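Local coordinates for protein beta-porphyranase A (PDB 4AW7) that hydrolyses the sulfated red-seaweed polysaccharide porphyran, cleaving beta-1,4 linkages between D-galactose and 6-sulfated L-galactose, at residues A[271-276]-A[295-300]; A[283-288]-A[354-359]; A[315-320]-A[335-340]. All coordinates share one frame; numbering follows the deposited sequence.

Interaction 1 of 3, residues A[271-276]-A[295-300]; sequences SEFGGI and SSFNHF. With GLA (alpha-D-galactopyranose), chain B; GAL (beta-D-galactopyranose), chain D.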
loop_
_atom_site.group_PDB
_atom_site.type_symbol
_atom_site.label_atom_id
_atom_site.label_comp_id
_atom_site.label_asym_id
_atom_site.label_seq_id
_atom_site.Cartn_x
_atom_site.Cartn_y
_atom_site.Cartn_z
ATOM N N SER A 271 -1.546 6.111 -0.784
ATOM C CA SER A 271 -1.016 7.470 -0.780
ATOM C C SER A 271 -0.436 7.926 0.556
ATOM O O SER A 271 0.252 8.938 0.607
ATOM C CB SER A 271 -2.056 8.461 -1.346
ATOM O OG SER A 271 -3.288 8.311 -0.684
ATOM N N GLU A 272 -0.698 7.153 1.627
ATOM C CA GLU A 272 -0.002 7.258 2.909
ATOM C C GLU A 272 0.018 5.882 3.557
ATOM O O GLU A 272 -0.997 5.212 3.579
ATOM C CB GLU A 272 -0.701 8.177 3.911
ATOM C CG GLU A 272 -0.994 9.605 3.430
ATOM C CD GLU A 272 -1.835 10.387 4.408
ATOM O OE1 GLU A 272 -1.922 10.012 5.598
ATOM O OE2 GLU A 272 -2.441 11.393 4.007
ATOM N N PHE A 273 1.153 5.469 4.092
ATOM C CA PHE A 273 1.191 4.318 4.990
ATOM C C PHE A 273 2.188 4.546 6.119
ATOM O O PHE A 273 3.251 5.120 5.913
ATOM C CB PHE A 273 1.398 2.977 4.296
ATOM C CG PHE A 273 2.738 2.741 3.635
ATOM C CD1 PHE A 273 2.994 3.171 2.319
ATOM C CD2 PHE A 273 3.747 2.031 4.289
ATOM C CE1 PHE A 273 4.181 2.869 1.691
ATOM C CE2 PHE A 273 4.927 1.717 3.634
ATOM C CZ PHE A 273 5.158 2.133 2.360
ATOM N N GLY A 274 1.854 4.088 7.310
ATOM C CA GLY A 274 2.744 4.268 8.428
ATOM C C GLY A 274 2.116 3.891 9.748
ATOM O O GLY A 274 1.267 2.999 9.825
ATOM N N GLY A 275 2.517 4.618 10.795
ATOM C CA GLY A 275 2.038 4.391 12.140
ATOM C C GLY A 275 1.594 5.691 12.764
ATOM O O GLY A 275 2.115 6.776 12.432
ATOM N N ILE A 276 0.650 5.579 13.691
ATOM C CA ILE A 276 0.183 6.722 14.469
ATOM C C ILE A 276 0.335 6.335 15.922
ATOM O O ILE A 276 -0.261 5.355 16.347
ATOM C CB ILE A 276 -1.269 7.070 14.172
ATOM C CG1 ILE A 276 -1.483 7.386 12.720
ATOM C CG2 ILE A 276 -1.676 8.318 14.977
ATOM C CD1 ILE A 276 -2.920 7.209 12.278
ATOM N N SER A 295 8.795 0.766 11.866
ATOM C CA SER A 295 8.483 -0.658 11.828
ATOM C C SER A 295 7.249 -0.892 10.957
ATOM O O SER A 295 7.196 -1.862 10.215
ATOM C CB SER A 295 8.360 -1.305 13.212
ATOM O OG SER A 295 7.446 -0.620 13.972
ATOM N N SER A 296 6.264 0.016 11.014
ATOM C CA SER A 296 5.068 -0.064 10.182
ATOM C C SER A 296 5.433 0.081 8.724
ATOM O O SER A 296 4.886 -0.620 7.875
ATOM C CB SER A 296 4.049 1.024 10.543
ATOM O OG SER A 296 3.584 0.842 11.855
ATOM N N PHE A 297 6.329 1.007 8.375
ATOM C CA PHE A 297 6.762 1.111 6.984
ATOM C C PHE A 297 7.200 -0.262 6.486
ATOM O O PHE A 297 6.796 -0.716 5.407
ATOM C CB PHE A 297 7.905 2.087 6.769
ATOM C CG PHE A 297 7.647 3.526 7.166
ATOM C CD1 PHE A 297 6.392 4.104 7.201
ATOM C CD2 PHE A 297 8.724 4.322 7.459
ATOM C CE1 PHE A 297 6.214 5.428 7.604
ATOM C CE2 PHE A 297 8.549 5.627 7.822
ATOM C CZ PHE A 297 7.304 6.181 7.927
ATOM N N ASN A 298 8.079 -0.929 7.229
ATOM C CA ASN A 298 8.537 -2.252 6.830
ATOM C C ASN A 298 7.421 -3.281 6.763
ATOM O O ASN A 298 7.318 -4.065 5.813
ATOM C CB ASN A 298 9.676 -2.702 7.726
ATOM C CG ASN A 298 11.017 -2.090 7.336
ATOM O OD1 ASN A 298 11.310 -1.944 6.149
ATOM N ND2 ASN A 298 11.837 -1.736 8.347
ATOM N N HIS A 299 6.550 -3.313 7.775
ATOM C CA HIS A 299 5.526 -4.348 7.752
ATOM C C HIS A 299 4.576 -4.222 6.560
ATOM O O HIS A 299 4.158 -5.223 5.953
ATOM C CB HIS A 299 4.694 -4.339 9.037
ATOM C CG HIS A 299 5.453 -4.675 10.280
ATOM N ND1 HIS A 299 6.368 -5.701 10.360
ATOM C CD2 HIS A 299 5.371 -4.151 11.518
ATOM C CE1 HIS A 299 6.822 -5.774 11.601
ATOM N NE2 HIS A 299 6.230 -4.846 12.324
ATOM N N PHE A 300 4.215 -3.000 6.199
ATOM C CA PHE A 300 3.351 -2.770 5.058
ATOM C C PHE A 300 4.090 -2.980 3.726
ATOM O O PHE A 300 3.498 -3.424 2.757
ATOM C CB PHE A 300 2.758 -1.355 5.045
ATOM C CG PHE A 300 1.675 -1.135 6.071
ATOM C CD1 PHE A 300 0.482 -1.876 6.066
ATOM C CD2 PHE A 300 1.820 -0.164 7.033
ATOM C CE1 PHE A 300 -0.482 -1.626 6.985
ATOM C CE2 PHE A 300 0.830 0.105 7.969
ATOM C CZ PHE A 300 -0.322 -0.642 7.983
HETATM C C1 GLA B . -4.210 11.010 7.427
HETATM C C2 GLA B . -3.950 12.466 6.993
HETATM C C3 GLA B . -2.560 12.920 7.401
HETATM C C4 GLA B . -2.234 12.545 8.825
HETATM C C5 GLA B . -2.451 11.034 9.018
HETATM C C6 GLA B . -1.828 10.577 10.387
HETATM O O1 GLA B . -3.664 10.034 6.646
HETATM O O2 GLA B . -4.175 12.599 5.553
HETATM O O3 GLA B . -2.442 14.317 7.370
HETATM O O4 GLA B . -3.063 13.295 9.734
HETATM O O5 GLA B . -3.920 10.816 8.799
HETATM O O6 GLA B . -0.416 10.156 10.137
HETATM C C1 GAL D . -4.210 11.010 7.427
HETATM C C2 GAL D . -3.950 12.466 6.993
HETATM C C3 GAL D . -2.560 12.920 7.401
HETATM C C4 GAL D . -2.234 12.545 8.825
HETATM C C5 GAL D . -2.451 11.034 9.018
HETATM C C6 GAL D . -1.828 10.577 10.387
HETATM O O1 GAL D . -5.599 10.670 7.036
HETATM O O2 GAL D . -4.175 12.599 5.553
HETATM O O3 GAL D . -2.442 14.317 7.370
HETATM O O4 GAL D . -3.063 13.295 9.734
HETATM O O5 GAL D . -3.920 10.816 8.799
HETATM O O6 GAL D . -0.416 10.156 10.137
#
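G274 and S296 bring the two backbones closest, their CA atoms 5.2 Å apart where strand 271-276 passes helix 295-300. The two axes approach to 6.6 Å and run at 135° to one another, midway between perpendicular and antiparallel. G274 presents only backbone to the helix, which leaves room for the F297 ring. That ring comes in edge-on, with G274 CA and F273 O both near its plane and CE1 3.4 Å from F273 O. The F300 ring does the same to the next carbonyl, its CE2 lying 3.5 Å from G274 O, in the ring plane. S296 CB touches G274 O from the helix, while S296 OG is hydrogen-bonded to D232 on the neighbouring strand 225-233.

This is the strand-to-helix half of a beta-alpha-beta crossover in a (beta/alpha)8 barrel: strand 268-276 leads through helix 293-305 to strand 311-316. F273 faces outward to the helix with CG between its backbone N and carbonyl carbon (chi1 67°), which sends the ring alongside F300. The two side chains point opposite ways and overlap along their flanks, F273 CD2 meeting F300 CB at 3.6 Å. The adjoining atom CE2, on the same side of the F273 ring, lies 3.5 Å from F297 O, which sits at the ring edge near its plane, and F297 itself meets F361 edge-to-face.

E272, the probable nucleophile, stands clear of the helix in the substrate pocket, a position consistent with the barrel's seventh strand in glycosidase clan GH-A. Its chain is extended beyond CG, putting OE2 2.6 Å from GAL O2. Y231 hydrogen-bonds OE1 and R69 forms a salt bridge with OE2, fixing how the carboxylate is turned toward the sugar. I276 also lines this pocket, bringing CG1 near O6 of the galactose.

Interaction 2 of 3, residues A[283-288]-A[354-359]; sequences DSYDDI and RLNDKK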
loop_
_atom_site.group_PDB
_atom_site.type_symbol
_atom_site.label_atom_id
_atom_site.label_comp_id
_atom_site.label_asym_id
_atom_site.label_seq_id
_atom_site.Cartn_x
_atom_site.Cartn_y
_atom_site.Cartn_z
ATOM N N ASP A 283 0.226 16.504 17.724
ATOM C CA ASP A 283 0.967 15.949 16.578
ATOM C C ASP A 283 2.412 16.370 16.523
ATOM O O ASP A 283 3.042 16.309 15.469
ATOM C CB ASP A 283 0.225 16.306 15.291
ATOM C CG ASP A 283 0.260 17.761 14.948
ATOM O OD1 ASP A 283 0.920 18.562 15.653
ATOM O OD2 ASP A 283 -0.380 18.096 13.937
ATOM N N SER A 284 2.972 16.811 17.641
ATOM C CA SER A 284 4.361 17.246 17.668
ATOM C C SER A 284 5.337 16.085 17.558
ATOM O O SER A 284 5.075 14.964 18.019
ATOM C CB SER A 284 4.661 18.041 18.941
ATOM O OG SER A 284 3.876 19.216 18.999
ATOM N N TYR A 285 6.485 16.364 16.971
ATOM C CA TYR A 285 7.553 15.407 16.817
ATOM C C TYR A 285 8.276 15.168 18.118
ATOM O O TYR A 285 8.577 16.112 18.874
ATOM C CB TYR A 285 8.571 15.959 15.821
ATOM C CG TYR A 285 9.779 15.062 15.635
ATOM C CD1 TYR A 285 9.776 13.990 14.713
ATOM C CD2 TYR A 285 10.938 15.276 16.368
ATOM C CE1 TYR A 285 10.878 13.179 14.588
ATOM C CE2 TYR A 285 12.056 14.470 16.230
ATOM C CZ TYR A 285 12.022 13.415 15.331
ATOM O OH TYR A 285 13.125 12.615 15.180
ATOM N N ASP A 286 8.565 13.898 18.353
ATOM C CA ASP A 286 9.398 13.420 19.440
ATOM C C ASP A 286 10.411 12.406 18.871
ATOM O O ASP A 286 9.956 11.503 18.201
ATOM C CB ASP A 286 8.462 12.709 20.426
ATOM C CG ASP A 286 9.171 12.187 21.635
ATOM O OD1 ASP A 286 9.738 11.101 21.567
ATOM O OD2 ASP A 286 9.152 12.870 22.673
ATOM N N ASP A 287 11.708 12.495 19.179
ATOM C CA ASP A 287 12.716 11.547 18.639
ATOM C C ASP A 287 12.445 10.069 18.928
ATOM O O ASP A 287 12.901 9.227 18.171
ATOM C CB ASP A 287 14.143 11.806 19.159
ATOM C CG ASP A 287 14.931 12.844 18.364
ATOM O OD1 ASP A 287 14.790 12.980 17.130
ATOM O OD2 ASP A 287 15.801 13.499 19.007
ATOM N N ILE A 288 11.762 9.733 20.005
ATOM C CA ILE A 288 11.485 8.314 20.273
ATOM C C ILE A 288 10.125 7.911 19.757
ATOM O O ILE A 288 9.980 6.924 19.036
ATOM C CB ILE A 288 11.536 7.977 21.768
ATOM C CG1 ILE A 288 12.953 8.221 22.324
ATOM C CG2 ILE A 288 11.077 6.523 21.964
ATOM C CD1 ILE A 288 13.026 8.328 23.864
ATOM N N ARG A 354 18.811 18.649 10.906
ATOM C CA ARG A 354 19.257 17.312 11.269
ATOM C C ARG A 354 18.318 16.290 10.609
ATOM O O ARG A 354 17.106 16.316 10.806
ATOM C CB ARG A 354 19.249 17.146 12.808
ATOM C CG ARG A 354 19.434 15.759 13.352
ATOM C CD ARG A 354 19.511 15.756 14.883
ATOM N NE ARG A 354 18.234 16.095 15.520
ATOM C CZ ARG A 354 17.255 15.215 15.754
ATOM N NH1 ARG A 354 17.387 13.937 15.386
ATOM N NH2 ARG A 354 16.137 15.614 16.363
ATOM N N LEU A 355 18.895 15.383 9.849
ATOM C CA LEU A 355 18.185 14.205 9.333
ATOM C C LEU A 355 17.957 13.212 10.472
ATOM O O LEU A 355 18.924 12.737 11.060
ATOM C CB LEU A 355 19.053 13.624 8.204
ATOM C CG LEU A 355 18.523 12.410 7.490
ATOM C CD1 LEU A 355 17.137 12.719 6.824
ATOM C CD2 LEU A 355 19.584 11.951 6.472
ATOM N N ASN A 356 16.697 12.922 10.813
ATOM C CA ASN A 356 16.398 12.044 11.946
ATOM C C ASN A 356 16.540 10.551 11.602
ATOM O O ASN A 356 16.854 10.189 10.461
ATOM C CB ASN A 356 15.065 12.415 12.599
ATOM C CG ASN A 356 13.866 12.164 11.721
ATOM O OD1 ASN A 356 13.817 11.159 10.988
ATOM N ND2 ASN A 356 12.847 13.027 11.830
ATOM N N ASP A 357 16.322 9.686 12.592
ATOM C CA ASP A 357 16.611 8.268 12.430
ATOM C C ASP A 357 15.642 7.554 11.487
ATOM O O ASP A 357 15.891 6.378 11.176
ATOM C CB ASP A 357 16.682 7.531 13.783
ATOM C CG ASP A 357 17.957 7.776 14.531
ATOM O OD1 ASP A 357 18.865 8.492 14.032
ATOM O OD2 ASP A 357 18.080 7.170 15.620
ATOM N N LYS A 358 14.587 8.228 11.015
ATOM C CA LYS A 358 13.796 7.654 9.928
ATOM C C LYS A 358 14.647 7.382 8.687
ATOM O O LYS A 358 14.288 6.532 7.858
ATOM C CB LYS A 358 12.596 8.503 9.602
ATOM C CG LYS A 358 11.659 8.734 10.760
ATOM C CD LYS A 358 10.620 9.787 10.403
ATOM C CE LYS A 358 9.844 10.265 11.592
ATOM N NZ LYS A 358 8.804 11.234 11.173
ATOM N N LYS A 359 15.784 8.054 8.556
ATOM C CA LYS A 359 16.711 7.774 7.486
ATOM C C LYS A 359 17.062 6.293 7.391
ATOM O O LYS A 359 17.351 5.808 6.300
ATOM C CB LYS A 359 18.010 8.600 7.648
ATOM C CG LYS A 359 18.910 8.129 8.799
ATOM C CD LYS A 359 20.011 9.135 9.166
ATOM C CE LYS A 359 20.911 8.554 10.227
ATOM N NZ LYS A 359 21.920 9.551 10.739
HETATM O O HOH W 1 16.321 10.670 15.396
#
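A salt bridge between D287 and R354, flanked by Y285 lying along N356, joins the loop between strand 268-276 and helix 293-305 to the end of the small hairpin strand 353-355. R354 reaches across with its chain bent at chi3 (69°) and meets the carboxylate end-on, both terminal nitrogens directed at the same oxygen. NH2 lies 3.1 Å and NH1 3.3 Å from D287 OD1, which sits at the guanidinium edge, near its plane, while the carboxylate plane is turned 74° from that of the guanidinium.

The arginine approaches OD1 on its syn side; the Y285 hydroxyl donates to the anti lone pair, with Y285 OH 2.6 Å from D287 OD1. A water adds a longer link, donating to D287 OD1 and accepting from D357 N.

The Y285 ring and the N356 amide pass alongside one another, their planes 5° apart, and Y285 OH comes within 3.2 Å of N356 CB. N356 ND2 donates to A338 O, while its OD1 accepts from K358 N at 3.0 Å, a capping bond at the turn leading into helix 359-365.

Three protein donors thus converge on one oxygen of D287, probably concentrating the carboxylate's interactions there and favouring its ionised form, while the tyrosine bond limits how far that group can rotate.

Interaction 3 of 3, residues A[315-320]-A[335-340]; sequences IPFVSD and YSAALF. With L6S (6-O-sulfo-alpha-L-galactopyranose), chain C; GLA (alpha-D-galactopyranose), chain B; GAL (beta-D-galactopyranose), chain D.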
loop_
_atom_site.group_PDB
_atom_site.type_symbol
_atom_site.label_atom_id
_atom_site.label_comp_id
_atom_site.label_asym_id
_atom_site.label_seq_id
_atom_site.Cartn_x
_atom_site.Cartn_y
_atom_site.Cartn_z
ATOM N N ILE A 315 3.424 5.525 -0.675
ATOM C CA ILE A 315 4.152 6.630 -0.044
ATOM C C ILE A 315 4.244 6.411 1.459
ATOM O O ILE A 315 3.270 6.579 2.191
ATOM C CB ILE A 315 3.444 7.985 -0.270
ATOM C CG1 ILE A 315 3.081 8.270 -1.748
ATOM C CG2 ILE A 315 4.291 9.143 0.333
ATOM C CD1 ILE A 315 4.208 8.550 -2.662
ATOM N N PRO A 316 5.420 6.025 1.965
ATOM C CA PRO A 316 5.674 6.004 3.396
ATOM C C PRO A 316 5.371 7.388 3.999
ATOM O O PRO A 316 5.776 8.399 3.420
ATOM C CB PRO A 316 7.209 5.692 3.422
ATOM C CG PRO A 316 7.461 4.981 2.166
ATOM C CD PRO A 316 6.622 5.674 1.193
ATOM N N PHE A 317 4.649 7.417 5.114
ATOM C CA PHE A 317 4.279 8.692 5.703
ATOM C C PHE A 317 5.390 9.257 6.569
ATOM O O PHE A 317 5.337 9.197 7.804
ATOM C CB PHE A 317 2.917 8.643 6.398
ATOM C CG PHE A 317 2.350 10.007 6.640
ATOM C CD1 PHE A 317 1.817 10.720 5.578
ATOM C CD2 PHE A 317 2.321 10.579 7.902
ATOM C CE1 PHE A 317 1.241 11.945 5.771
ATOM C CE2 PHE A 317 1.721 11.817 8.072
ATOM C CZ PHE A 317 1.226 12.484 7.032
ATOM N N VAL A 318 6.392 9.780 5.881
ATOM C CA VAL A 318 7.545 10.468 6.431
ATOM C C VAL A 318 7.798 11.570 5.391
ATOM O O VAL A 318 7.857 11.285 4.178
ATOM C CB VAL A 318 8.766 9.557 6.627
ATOM C CG1 VAL A 318 8.985 8.580 5.462
ATOM C CG2 VAL A 318 10.041 10.410 6.874
ATOM N N SER A 319 7.874 12.821 5.838
ATOM C CA SER A 319 7.886 13.940 4.939
ATOM C C SER A 319 9.246 14.605 4.781
ATOM O O SER A 319 10.114 14.078 4.085
ATOM C CB SER A 319 6.760 14.900 5.273
ATOM O OG SER A 319 6.923 15.422 6.577
ATOM N N ASP A 320 9.413 15.790 5.367
ATOM C CA ASP A 320 10.485 16.682 4.980
ATOM C C ASP A 320 10.795 17.617 6.142
ATOM O O ASP A 320 10.822 17.178 7.320
ATOM C CB ASP A 320 10.140 17.333 3.643
ATOM C CG ASP A 320 8.765 17.969 3.631
ATOM O OD1 ASP A 320 8.308 18.436 4.688
ATOM O OD2 ASP A 320 8.162 18.024 2.529
ATOM N N TYR A 335 6.431 18.780 13.043
ATOM C CA TYR A 335 5.352 17.810 12.822
ATOM C C TYR A 335 5.910 16.398 13.001
ATOM O O TYR A 335 7.029 16.117 12.613
ATOM C CB TYR A 335 4.806 17.983 11.411
ATOM C CG TYR A 335 3.625 17.139 11.060
ATOM C CD1 TYR A 335 2.486 17.111 11.847
ATOM C CD2 TYR A 335 3.609 16.414 9.883
ATOM C CE1 TYR A 335 1.370 16.347 11.476
ATOM C CE2 TYR A 335 2.511 15.649 9.509
ATOM C CZ TYR A 335 1.391 15.610 10.299
ATOM O OH TYR A 335 0.317 14.854 9.890
ATOM N N SER A 336 5.079 15.517 13.560
ATOM C CA SER A 336 5.476 14.136 13.827
ATOM C C SER A 336 6.052 13.412 12.622
ATOM O O SER A 336 6.941 12.585 12.779
ATOM C CB SER A 336 4.327 13.332 14.427
ATOM O OG SER A 336 3.241 13.210 13.538
ATOM N N ALA A 337 5.539 13.692 11.424
ATOM C CA ALA A 337 5.994 12.970 10.225
ATOM C C ALA A 337 7.310 13.515 9.653
ATOM O O ALA A 337 7.838 12.916 8.705
ATOM C CB ALA A 337 4.892 12.987 9.157
ATOM N N ALA A 338 7.830 14.630 10.182
ATOM C CA ALA A 338 9.009 15.253 9.623
ATOM C C ALA A 338 10.183 14.282 9.523
ATOM O O ALA A 338 10.360 13.428 10.374
ATOM C CB ALA A 338 9.391 16.493 10.452
ATOM N N LEU A 339 11.020 14.535 8.519
ATOM C CA LEU A 339 12.279 13.829 8.277
ATOM C C LEU A 339 13.505 14.617 8.777
ATOM O O LEU A 339 14.516 14.028 9.132
ATOM C CB LEU A 339 12.383 13.545 6.784
ATOM C CG LEU A 339 13.625 12.816 6.295
ATOM C CD1 LEU A 339 13.783 11.437 6.934
ATOM C CD2 LEU A 339 13.602 12.777 4.746
ATOM N N PHE A 340 13.410 15.944 8.719
ATOM C CA PHE A 340 14.477 16.872 9.152
ATOM C C PHE A 340 13.943 17.718 10.298
ATOM O O PHE A 340 12.809 18.192 10.240
ATOM C CB PHE A 340 14.906 17.795 8.012
ATOM C CG PHE A 340 15.692 17.139 6.909
ATOM C CD1 PHE A 340 15.062 16.516 5.830
ATOM C CD2 PHE A 340 17.073 17.146 6.949
ATOM C CE1 PHE A 340 15.833 15.940 4.809
ATOM C CE2 PHE A 340 17.824 16.608 5.937
ATOM C CZ PHE A 340 17.212 15.976 4.887
HETATM O O1S L6S C . 3.765 15.960 4.589
HETATM O O2S L6S C . 4.518 16.822 6.764
HETATM O O3S L6S C . 3.263 18.238 5.198
HETATM C C1 L6S C . -2.319 15.045 5.984
HETATM C C2 L6S C . -2.932 16.407 6.217
HETATM C C3 L6S C . -2.089 17.178 7.245
HETATM C C4 L6S C . -0.615 17.297 6.700
HETATM C C5 L6S C . -0.096 15.883 6.415
HETATM C C6 L6S C . 1.188 15.969 5.558
HETATM O O2 L6S C . -4.315 16.303 6.614
HETATM O O3 L6S C . -2.631 18.480 7.513
HETATM O O4 L6S C . -0.648 18.087 5.501
HETATM O O5 L6S C . -0.967 15.091 5.599
HETATM O O6 L6S C . 2.247 16.421 6.387
HETATM S S1 L6S C . 3.539 16.859 5.691
HETATM C C1 GLA B . -4.210 11.010 7.427
HETATM C C2 GLA B . -3.950 12.466 6.993
HETATM C C3 GLA B . -2.560 12.920 7.401
HETATM C C4 GLA B . -2.234 12.545 8.825
HETATM C C5 GLA B . -2.451 11.034 9.018
HETATM C C6 GLA B . -1.828 10.577 10.387
HETATM O O1 GLA B . -3.664 10.034 6.646
HETATM O O2 GLA B . -4.175 12.599 5.553
HETATM O O3 GLA B . -2.442 14.317 7.370
HETATM O O4 GLA B . -3.063 13.295 9.734
HETATM O O5 GLA B . -3.920 10.816 8.799
HETATM O O6 GLA B . -0.416 10.156 10.137
HETATM C C1 GAL D . -4.210 11.010 7.427
HETATM C C2 GAL D . -3.950 12.466 6.993
HETATM C C3 GAL D . -2.560 12.920 7.401
HETATM C C4 GAL D . -2.234 12.545 8.825
HETATM C C5 GAL D . -2.451 11.034 9.018
HETATM C C6 GAL D . -1.828 10.577 10.387
HETATM O O1 GAL D . -5.599 10.670 7.036
HETATM O O2 GAL D . -4.175 12.599 5.553
HETATM O O3 GAL D . -2.442 14.317 7.370
HETATM O O4 GAL D . -3.063 13.295 9.734
HETATM O O5 GAL D . -3.920 10.816 8.799
HETATM O O6 GAL D . -0.416 10.156 10.137
#
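Y335, which begins a type I turn ending at A338, brings its OH 3.8 Å from CE2 of F317, in the plane of that ring and at its edge. F317 is the centre of an inverse gamma turn in the loop following strand 311-316, the eighth of the (beta/alpha)8 barrel. Its CG, anti to the backbone N (chi1 -163°), carries the ring into the pocket at subsite -1 that tolerates methylated galactose, CE2 lying 3.4 Å from O6 of the bound GAL. A337 CB packs against the same CE2 at 3.5 Å. With an alanine at F317, the A337 methyl and galactose O6 would probably lose their neighbour and a gap would open in the subsite wall.

A337 O accepts from S319 N at 2.9 Å, an almost straight bond (167°). This fixes the backbone of S319, whose OG donates to sulfate oxygen O2S of L6S at 2.8 Å. A338 CB rests against D320 O. L339 crosses obliquely over V318 and lays CB beside S319 O, a buried carbonyl oxygen lacking a polar partner. D320 O receives two donors: L339 N on a lone pair in the carbonyl plane, and F340 N, 3.2 Å away, from above that plane.

Overall arrangement
Interactions 1 and 3 belong to consecutive steps of the barrel and come in series along the chain, with centres about 11 Å apart. Their strands 268-276 and 311-316 are sheet neighbours, joined where F273 O meets F317 N at 2.8 Å, and both contacts reach the same galactose. Interaction 2 lies farther out, its centre about 15 Å from that of interaction 1, which it does not touch although their segments alternate along the chain. Interaction 3, about 8 Å away, is nested inside the loop it closes. K358 bridges these last two, its NZ 2.8 Å from A338 O and also bonded to S336 O. A continuous set of contacts thus runs from barrel strands through the sulfate-binding loop to the outer hairpin, beside the substrate cleft.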